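Local coordinates for SIS domain protein (Listeria monocytogenes str. 4b F2365, PDB 3FXA), which probably binds phosphosugars through its SIS domain and may act as a sugar-phosphate isomerase, at residues V35-K40 / T121-T126; N110-C115 / D130-K135; F141-S146 / I164-A169. One frame throughout, in Å; residues are numbered along the deposited sequence.

Interaction 1 (V35-K40 / T121-T126)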
# COMPACT_ATOMS: atom_id res chain seq x y z
N VAL A 35 -16.21 18.72 17.64
CA VAL A 35 -15.42 19.18 18.79
C VAL A 35 -14.79 18.02 19.57
O VAL A 35 -13.59 18.06 19.87
CB VAL A 35 -16.27 20.08 19.70
CG1 VAL A 35 -15.51 20.39 21.00
CG2 VAL A 35 -16.66 21.37 18.92
N LYS A 36 -15.60 16.99 19.83
CA LYS A 36 -15.13 15.80 20.57
C LYS A 36 -14.00 15.12 19.81
O LYS A 36 -12.99 14.72 20.42
CB LYS A 36 -16.25 14.80 20.87
CG LYS A 36 -17.20 15.15 22.00
CD LYS A 36 -17.88 13.85 22.50
CE LYS A 36 -18.89 14.09 23.61
NZ LYS A 36 -19.37 12.79 24.18
N THR A 37 -14.11 15.06 18.48
CA THR A 37 -13.07 14.45 17.66
C THR A 37 -11.76 15.25 17.74
O THR A 37 -10.69 14.66 17.86
CB THR A 37 -13.57 14.26 16.20
OG1 THR A 37 -14.75 13.43 16.23
CG2 THR A 37 -12.52 13.65 15.29
N VAL A 38 -11.83 16.59 17.65
CA VAL A 38 -10.64 17.43 17.80
C VAL A 38 -9.97 17.23 19.17
O VAL A 38 -8.76 17.09 19.24
CB VAL A 38 -10.96 18.94 17.61
CG1 VAL A 38 -9.75 19.82 17.95
CG2 VAL A 38 -11.50 19.17 16.16
N GLU A 39 -10.78 17.26 20.24
CA GLU A 39 -10.30 17.12 21.62
C GLU A 39 -9.67 15.76 21.84
O GLU A 39 -8.53 15.66 22.32
CB GLU A 39 -11.45 17.31 22.62
CG GLU A 39 -11.96 18.74 22.69
CD GLU A 39 -13.20 18.92 23.59
OE1 GLU A 39 -13.93 17.94 23.88
OE2 GLU A 39 -13.47 20.06 23.99
N LYS A 40 -10.40 14.73 21.43
CA LYS A 40 -9.94 13.34 21.59
C LYS A 40 -8.62 13.08 20.85
O LYS A 40 -7.74 12.42 21.41
CB LYS A 40 -11.00 12.35 21.11
CG LYS A 40 -10.83 10.92 21.62
CD LYS A 40 -11.28 10.78 23.07
CE LYS A 40 -11.12 9.36 23.60
NZ LYS A 40 -11.36 9.32 25.07
N THR A 121 -10.67 3.62 21.32
CA THR A 121 -11.74 4.56 21.02
C THR A 121 -12.22 4.35 19.58
O THR A 121 -11.40 4.37 18.68
CB THR A 121 -11.30 6.03 21.20
OG1 THR A 121 -10.96 6.29 22.56
CG2 THR A 121 -12.47 6.96 20.83
N LEU A 122 -13.51 4.13 19.37
CA LEU A 122 -14.08 3.95 18.03
C LEU A 122 -14.79 5.23 17.54
O LEU A 122 -15.70 5.73 18.21
CB LEU A 122 -15.07 2.77 18.01
CG LEU A 122 -15.75 2.45 16.68
CD1 LEU A 122 -14.70 2.29 15.56
CD2 LEU A 122 -16.66 1.25 16.79
N ILE A 123 -14.37 5.74 16.37
CA ILE A 123 -15.04 6.87 15.70
C ILE A 123 -15.67 6.23 14.47
O ILE A 123 -14.96 5.61 13.69
CB ILE A 123 -14.07 8.00 15.31
CG1 ILE A 123 -13.43 8.63 16.55
CG2 ILE A 123 -14.81 9.11 14.51
CD1 ILE A 123 -12.53 9.80 16.31
N GLY A 124 -16.99 6.32 14.33
CA GLY A 124 -17.69 5.73 13.18
C GLY A 124 -18.10 6.82 12.21
O GLY A 124 -18.96 7.64 12.55
N VAL A 125 -17.51 6.80 11.02
CA VAL A 125 -17.75 7.83 9.99
C VAL A 125 -18.72 7.25 8.94
O VAL A 125 -18.32 6.48 8.07
CB VAL A 125 -16.44 8.30 9.34
CG1 VAL A 125 -16.73 9.38 8.31
CG2 VAL A 125 -15.45 8.79 10.40
N THR A 126 -19.98 7.67 9.02
CA THR A 126 -21.03 7.11 8.19
C THR A 126 -22.21 8.07 8.02
O THR A 126 -22.35 9.01 8.80
CB THR A 126 -21.51 5.75 8.79
OG1 THR A 126 -22.52 5.16 7.96
CG2 THR A 126 -22.03 5.87 10.23
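T37 and I123 meet by methyl groups between helix 31-43 and strand 121-126. T37 CG2 lies 4.0 Å from I123 CD1, and the two side chains approach at a slant and meet at their end methyls. This is the enclosed part of the contact, and both residues are buried. I123 reaches the helix with an extended branch. Its CD1 is trans to CA (chi2 -176°), which carries this methyl out toward the helix. The hydroxyl of T37 has another role. T37 OG1 is hydrogen-bonded to A33 O one turn back on the helix; the methyl CG2 is the branch that meets I123. The backbones stay well apart here, with the CA atoms of T37 and I123 separated by 8.1 Å.

The other end of the contact lies toward solvent, despite its shorter approach. K40 is exposed and T121 partly so. The lysine chain bends at its second torsion (chi2 77°), and CE comes up to the threonine hydroxyl. This methylene carbon, not the ammonium, makes the approach, with K40 CE 3.2 Å from T121 OG1. K40 NZ stays 4.0 Å from T121 OG1, and no hydrogen bond joins the two residues. The closeness may be eased by the partial positive charge that the neighbouring ammonium induces on CE. T121 CG2 adds an aliphatic contact 3.9 Å from K40 CE.

The whole contact buries a modest 162 Å². It packs helix 31-43 against one face of the parallel sheet. The buried end is enclosed by further side chains: T37 and I123 both touch F141 of strand 139-142, and I123 touches I95 of strand 95-99. Helix 157-177 continues the cover on this side, where V38 packs on L174 and V125 on F167.

Interaction 2 (N110-C115 / D130-K135)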
# COMPACT_ATOMS: atom_id res chain seq x y z
N ASN A 110 -16.45 -6.69 11.12
CA ASN A 110 -15.54 -7.74 11.63
C ASN A 110 -14.37 -7.25 12.51
O ASN A 110 -13.77 -8.06 13.21
CB ASN A 110 -14.97 -8.59 10.48
CG ASN A 110 -16.02 -9.46 9.78
OD1 ASN A 110 -17.08 -9.77 10.33
ND2 ASN A 110 -15.71 -9.87 8.57
N LEU A 111 -14.06 -5.94 12.45
CA LEU A 111 -13.02 -5.27 13.22
C LEU A 111 -13.50 -4.75 14.58
O LEU A 111 -12.68 -4.46 15.45
CB LEU A 111 -12.44 -4.07 12.42
CG LEU A 111 -12.10 -4.34 10.95
CD1 LEU A 111 -11.55 -3.09 10.22
CD2 LEU A 111 -11.17 -5.54 10.80
N ILE A 112 -14.82 -4.63 14.77
CA ILE A 112 -15.36 -4.02 15.99
C ILE A 112 -15.14 -4.89 17.23
O ILE A 112 -14.70 -4.35 18.25
CB ILE A 112 -16.85 -3.59 15.83
CG1 ILE A 112 -16.94 -2.50 14.74
CG2 ILE A 112 -17.39 -3.03 17.13
CD1 ILE A 112 -18.36 -2.12 14.33
N PRO A 113 -15.38 -6.21 17.13
CA PRO A 113 -15.11 -7.02 18.35
C PRO A 113 -13.68 -6.87 18.91
O PRO A 113 -13.53 -6.76 20.14
CB PRO A 113 -15.40 -8.44 17.88
CG PRO A 113 -16.37 -8.30 16.82
CD PRO A 113 -15.98 -7.05 16.08
N ALA A 114 -12.65 -6.84 18.04
CA ALA A 114 -11.27 -6.62 18.49
C ALA A 114 -11.08 -5.24 19.12
O ALA A 114 -10.38 -5.09 20.14
CB ALA A 114 -10.27 -6.83 17.36
N CYS A 115 -11.67 -4.22 18.51
CA CYS A 115 -11.66 -2.86 19.07
C CYS A 115 -12.22 -2.84 20.51
O CYS A 115 -11.58 -2.27 21.40
CB CYS A 115 -12.43 -1.90 18.17
SG CYS A 115 -12.42 -0.18 18.66
N ASP A 130 -28.52 4.60 12.12
CA ASP A 130 -29.05 3.29 12.57
C ASP A 130 -28.14 2.12 12.16
O ASP A 130 -28.51 0.95 12.34
CB ASP A 130 -30.47 3.09 12.00
CG ASP A 130 -31.42 4.24 12.39
OD1 ASP A 130 -31.39 4.68 13.57
OD2 ASP A 130 -32.18 4.71 11.53
N SER A 131 -26.97 2.43 11.60
CA SER A 131 -25.97 1.42 11.23
C SER A 131 -25.21 0.91 12.46
O SER A 131 -25.15 1.58 13.51
CB SER A 131 -24.97 2.00 10.22
OG SER A 131 -24.13 3.04 10.76
N VAL A 132 -24.58 -0.25 12.30
CA VAL A 132 -23.77 -0.86 13.35
C VAL A 132 -22.60 0.04 13.74
O VAL A 132 -22.36 0.28 14.93
CB VAL A 132 -23.27 -2.28 12.92
CG1 VAL A 132 -22.19 -2.79 13.89
CG2 VAL A 132 -24.43 -3.22 12.84
N ILE A 133 -21.91 0.58 12.74
CA ILE A 133 -20.77 1.48 12.93
C ILE A 133 -21.19 2.74 13.74
O ILE A 133 -20.51 3.11 14.68
CB ILE A 133 -20.07 1.82 11.56
CG1 ILE A 133 -19.30 0.59 11.07
CG2 ILE A 133 -19.16 3.03 11.70
CD1 ILE A 133 -18.61 0.70 9.73
N ALA A 134 -22.33 3.33 13.38
CA ALA A 134 -22.86 4.49 14.12
C ALA A 134 -23.25 4.13 15.56
O ALA A 134 -22.96 4.90 16.49
CB ALA A 134 -24.07 5.12 13.39
N LYS A 135 -23.87 2.97 15.74
CA LYS A 135 -24.34 2.52 17.07
C LYS A 135 -23.24 2.02 18.00
O LYS A 135 -23.30 2.23 19.23
CB LYS A 135 -25.44 1.47 16.94
CG LYS A 135 -26.78 1.98 16.43
CD LYS A 135 -27.78 0.82 16.45
CE LYS A 135 -29.18 1.22 16.07
NZ LYS A 135 -30.13 0.10 16.31
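The backbones of I112 and I133 come no nearer than 8.3 Å between CA atoms, so the first turns of helices 112-118 and 132-136 are bridged by side chains. I112 makes the whole reach on its side. Its CG1 leads to CD1 in an extended course (chi2 171°), and this end methyl touches both partners. I112 CD1 is 3.9 Å from V132 CG1, and the two side chains meet at a slant. The same CD1 is 4.3 Å from I133 CG1, a lighter touch. V132 presents CG1 because that branch stands trans to the backbone N (chi1 168°).

S131 is the N-cap of helix 132-136, and A134 N donates to S131 OG over 3.2 Å at a fairly straight 158°. S131 OG is also hydrogen-bonded to N128 O. V132 N is bound by N104 OD1, which takes up another amide in the first turn. V132 and I133 also pack on L109 of helix 106-109.

The two helices come just before and after strand 121-126 in the chain. They pack side by side on one face of the sheet, C115 on L122 and A134 on T126, in a helical layer of the SIS alpha/beta fold.

No hydrogen bond or charge pair crosses between the segments, and the buried surface is only 82 Å². The contact rests on dispersion and on the exclusion of water from a few hydrocarbon groups. It is undirected; the directional bonds here are those of the S131 cap and N104 OD1, within or beside the second helix.

Interaction 3 (F141-S146 / I164-A169)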
# COMPACT_ATOMS: atom_id res chain seq x y z
N PHE A 141 -19.73 10.00 13.99
CA PHE A 141 -19.30 11.17 13.22
C PHE A 141 -20.12 11.17 11.93
O PHE A 141 -19.69 10.60 10.91
CB PHE A 141 -17.79 11.10 12.98
CG PHE A 141 -17.18 12.39 12.44
CD1 PHE A 141 -17.36 12.79 11.10
CD2 PHE A 141 -16.34 13.16 13.25
CE1 PHE A 141 -16.77 13.97 10.59
CE2 PHE A 141 -15.74 14.35 12.75
CZ PHE A 141 -15.94 14.76 11.43
N PRO A 142 -21.32 11.79 11.96
CA PRO A 142 -22.15 11.82 10.75
C PRO A 142 -21.57 12.68 9.63
O PRO A 142 -21.02 13.74 9.87
CB PRO A 142 -23.47 12.44 11.24
CG PRO A 142 -23.10 13.16 12.50
CD PRO A 142 -22.03 12.36 13.12
N VAL A 143 -21.68 12.18 8.41
CA VAL A 143 -21.28 12.89 7.18
C VAL A 143 -22.14 12.30 6.07
O VAL A 143 -22.31 11.07 6.01
CB VAL A 143 -19.77 12.73 6.86
CG1 VAL A 143 -19.33 11.28 6.99
CG2 VAL A 143 -19.40 13.34 5.43
N SER A 144 -22.72 13.14 5.22
CA SER A 144 -23.58 12.67 4.15
C SER A 144 -23.64 13.70 3.04
O SER A 144 -23.21 14.84 3.24
CB SER A 144 -24.99 12.33 4.67
OG SER A 144 -25.72 13.50 5.04
N VAL A 145 -24.12 13.25 1.88
CA VAL A 145 -24.32 14.08 0.69
C VAL A 145 -25.71 13.77 0.12
O VAL A 145 -26.17 12.62 0.18
CB VAL A 145 -23.21 13.84 -0.35
CG1 VAL A 145 -21.84 14.18 0.26
CG2 VAL A 145 -23.20 12.39 -0.85
N SER A 146 -26.37 14.81 -0.38
CA SER A 146 -27.72 14.72 -0.93
C SER A 146 -27.79 14.49 -2.45
O SER A 146 -28.84 14.10 -2.96
CB SER A 146 -28.48 16.01 -0.61
OG SER A 146 -27.82 17.14 -1.15
N ILE A 164 -13.36 13.45 3.29
CA ILE A 164 -12.00 13.99 3.30
C ILE A 164 -12.04 15.43 3.86
O ILE A 164 -11.28 15.75 4.78
CB ILE A 164 -11.33 13.96 1.90
CG1 ILE A 164 -11.07 12.51 1.46
CG2 ILE A 164 -10.01 14.73 1.95
CD1 ILE A 164 -10.55 12.40 0.02
N ALA A 165 -12.92 16.26 3.29
CA ALA A 165 -13.08 17.65 3.75
C ALA A 165 -13.41 17.74 5.24
O ALA A 165 -12.89 18.64 5.94
CB ALA A 165 -14.16 18.35 2.95
N SER A 166 -14.28 16.85 5.73
CA SER A 166 -14.61 16.82 7.16
C SER A 166 -13.35 16.68 8.04
O SER A 166 -13.11 17.48 8.92
CB SER A 166 -15.60 15.71 7.49
OG SER A 166 -16.85 15.89 6.87
N PHE A 167 -12.50 15.71 7.72
CA PHE A 167 -11.26 15.52 8.48
C PHE A 167 -10.17 16.56 8.15
O PHE A 167 -9.37 16.89 9.03
CB PHE A 167 -10.80 14.05 8.45
CG PHE A 167 -11.63 13.17 9.33
CD1 PHE A 167 -12.80 12.61 8.85
CD2 PHE A 167 -11.31 12.98 10.68
CE1 PHE A 167 -13.62 11.80 9.68
CE2 PHE A 167 -12.12 12.20 11.51
CZ PHE A 167 -13.27 11.60 11.02
N ASP A 168 -10.17 17.13 6.94
CA ASP A 168 -9.24 18.22 6.62
C ASP A 168 -9.47 19.35 7.63
O ASP A 168 -8.53 19.90 8.16
CB ASP A 168 -9.43 18.75 5.17
CG ASP A 168 -8.83 17.83 4.11
OD1 ASP A 168 -7.97 17.01 4.44
OD2 ASP A 168 -9.22 17.96 2.92
N ALA A 169 -10.74 19.64 7.91
CA ALA A 169 -11.13 20.70 8.87
C ALA A 169 -10.68 20.32 10.28
O ALA A 169 -10.09 21.14 10.98
CB ALA A 169 -12.63 20.99 8.82
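F141 and F167 form a face-to-face aromatic stack, with centroids 4.6 Å apart and ring planes 23° from parallel. The two side chains approach from opposite directions, one from strand 139-142 and the other from helix 157-177. F167 CZ sits over the centre of the F141 ring. F141 CZ lies over the F167 ring in turn, but shifted toward its rim. F141 reaches this place with CG trans to the backbone N (chi1 -168°).

The remaining cross-contacts are apolar or mixed. S166 CB meets the edge of the F141 ring, near its plane, with F141 CE1 3.7 Å from S166 CB. The ring is thus met on one face by F167 and at its rim by S166. V143 CG2 is 3.9 Å from S166 OG, a plain van der Waals touch.

Polar bonds tie the helix segment to its surroundings. S166 OG is hydrogen-bonded to A162 O in the preceding turn, which satisfies the buried hydroxyl. A165 O also accepts from W15 NE1 of the second subunit.

T37 and L34 of helix 31-43 also pack on F141. A parallel sheet with helices packed on its faces fits the alpha/beta/alpha sandwich of SIS domains. Here the F141-F167 stack joins one helix to the sheet, and that helix also meets the second subunit.

Interactions 1 and 3 share one face of the parallel sheet, and interaction 2 lies beyond the other face. Interaction 3 is wholly buried and rests on aromatic packing. Interaction 1 runs from a buried methyl pair to an exposed lysine. Interaction 2 is small, aliphatic and farther from the chain centre. Strand 121-126 ties them together. G124 O and T126 O probably bond to F141 N of the adjacent strand and V143 N just after it, linking interactions 1 and 3. On the other side G124 and T126 pack on I133, S131 and A134 of interaction 2. Interactions 2 and 3 do not touch. The second subunit reaches interactions 1 and 3.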